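Local structure of DNA polymerase (Pyrobaculum calidifontis, 5MDN) at residues N372-E375 with W376-R380. The protein probably catalyses DNA synthesis as a family B DNA polymerase, adding deoxyribonucleotides from their triphosphates to a growing strand with release of diphosphate. Numbering follows the deposited sequence.
Sequences NRVE and WMLLR
The amide of Asn372 meets the indole of Trp376 at its edge, near the ring plane, ND2 lying 3.3 Å from CD1, with amide and ring planes 60° apart. The two side chains run side by side one turn apart on helix 370-384. Asn372 swings CG anti to its own N (chi1 -172°), whereas Trp376 keeps CG anti to its carbonyl carbon (chi1 -82°), which brings the amide to the CD1/NE1 edge of the indole. Trp376 N donates to Asn372 O (3.3 Å). Met117 and Ile121 of helix 115-123 pack on the indole. A leucine in place of Trp376 would probably cost Tyr265 OH its weak bond from NE1 and open a gap against Met117 and Ile121. Elsewhere on the helix Val374 CG1 touches Leu378 CD1 at 4.2 Å, both packing on helix 514-519. Leu378 N donates to Val374 O at 3.0 Å, and Leu379 N to Glu375 O; these i to i+4 bonds hold the turn, while Met377 N is weakly shared between Arg373 O and Val374 O. The buried polar ends find partners beyond the helix: Tyr265 OH meets both Asn372 ND2 and, weakly, Trp376 NE1, and Glu375 is answered by a salt bridge to Arg524 and a hydrogen bond to Tyr517.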
# COMPACT_ATOMS: atom_id res chain seq x y z
N ASN A 372 -3.23 5.28 7.77
CA ASN A 372 -4.67 5.24 7.60
C ASN A 372 -5.24 3.89 8.05
O ASN A 372 -6.30 3.85 8.68
CB ASN A 372 -5.04 5.59 6.15
CG ASN A 372 -6.53 5.77 5.95
OD1 ASN A 372 -7.06 6.88 5.87
ND2 ASN A 372 -7.22 4.65 5.84
N ARG A 373 -4.54 2.79 7.76
CA ARG A 373 -5.00 1.47 8.20
C ARG A 373 -5.00 1.36 9.73
O ARG A 373 -5.94 0.81 10.32
CB ARG A 373 -4.12 0.39 7.57
CG ARG A 373 -4.74 -1.00 7.54
CD ARG A 373 -3.77 -2.01 6.92
NE ARG A 373 -3.41 -1.66 5.55
CZ ARG A 373 -2.17 -1.46 5.13
NH1 ARG A 373 -1.16 -1.58 5.98
NH2 ARG A 373 -1.92 -1.15 3.86
N VAL A 374 -3.95 1.86 10.38
CA VAL A 374 -3.85 1.78 11.83
C VAL A 374 -4.91 2.64 12.50
O VAL A 374 -5.48 2.27 13.53
CB VAL A 374 -2.43 2.19 12.28
CG1 VAL A 374 -2.36 2.41 13.78
CG2 VAL A 374 -1.41 1.15 11.84
N GLU A 375 -5.21 3.80 11.91
CA GLU A 375 -6.18 4.71 12.52
C GLU A 375 -7.59 4.13 12.49
O GLU A 375 -8.38 4.38 13.42
CB GLU A 375 -6.13 6.06 11.82
CG GLU A 375 -6.71 7.19 12.63
CD GLU A 375 -6.21 8.54 12.16
OE1 GLU A 375 -6.60 8.97 11.06
OE2 GLU A 375 -5.41 9.16 12.89
N TRP A 376 -7.94 3.37 11.46
CA TRP A 376 -9.23 2.69 11.44
C TRP A 376 -9.30 1.55 12.44
O TRP A 376 -10.40 1.18 12.87
CB TRP A 376 -9.54 2.17 10.03
CG TRP A 376 -10.11 3.22 9.13
CD1 TRP A 376 -9.53 3.75 8.02
CD2 TRP A 376 -11.38 3.87 9.28
NE1 TRP A 376 -10.36 4.69 7.46
CE2 TRP A 376 -11.50 4.78 8.22
CE3 TRP A 376 -12.42 3.76 10.21
CZ2 TRP A 376 -12.63 5.59 8.06
CZ3 TRP A 376 -13.54 4.56 10.04
CH2 TRP A 376 -13.63 5.46 8.98
N MET A 377 -8.15 0.98 12.82
CA MET A 377 -8.14 0.01 13.92
C MET A 377 -8.37 0.71 15.25
O MET A 377 -9.19 0.25 16.06
CB MET A 377 -6.81 -0.74 13.94
CG MET A 377 -6.78 -1.91 14.91
SD MET A 377 -5.27 -2.89 14.77
CE MET A 377 -4.05 -1.68 15.28
N LEU A 378 -7.65 1.80 15.51
CA LEU A 378 -7.78 2.50 16.79
C LEU A 378 -9.18 3.06 16.99
O LEU A 378 -9.67 3.11 18.12
CB LEU A 378 -6.73 3.61 16.89
CG LEU A 378 -5.28 3.14 16.91
CD1 LEU A 378 -4.32 4.31 17.00
CD2 LEU A 378 -5.04 2.16 18.06
N LEU A 379 -9.84 3.49 15.91
CA LEU A 379 -11.23 3.92 16.02
C LEU A 379 -12.12 2.77 16.48
O LEU A 379 -13.05 2.97 17.27
CB LEU A 379 -11.74 4.46 14.68
CG LEU A 379 -11.25 5.80 14.16
CD1 LEU A 379 -11.94 6.08 12.84
CD2 LEU A 379 -11.54 6.90 15.15
N ARG A 380 -11.85 1.56 15.99
CA ARG A 380 -12.63 0.40 16.41
C ARG A 380 -12.38 0.08 17.87
O ARG A 380 -13.33 -0.20 18.62
CB ARG A 380 -12.29 -0.80 15.52
CG ARG A 380 -13.36 -1.88 15.49
CD ARG A 380 -13.00 -2.97 14.49
NE ARG A 380 -13.43 -2.63 13.14
CZ ARG A 380 -14.52 -3.13 12.55
NH1 ARG A 380 -15.28 -4.01 13.20
NH2 ARG A 380 -14.84 -2.77 11.32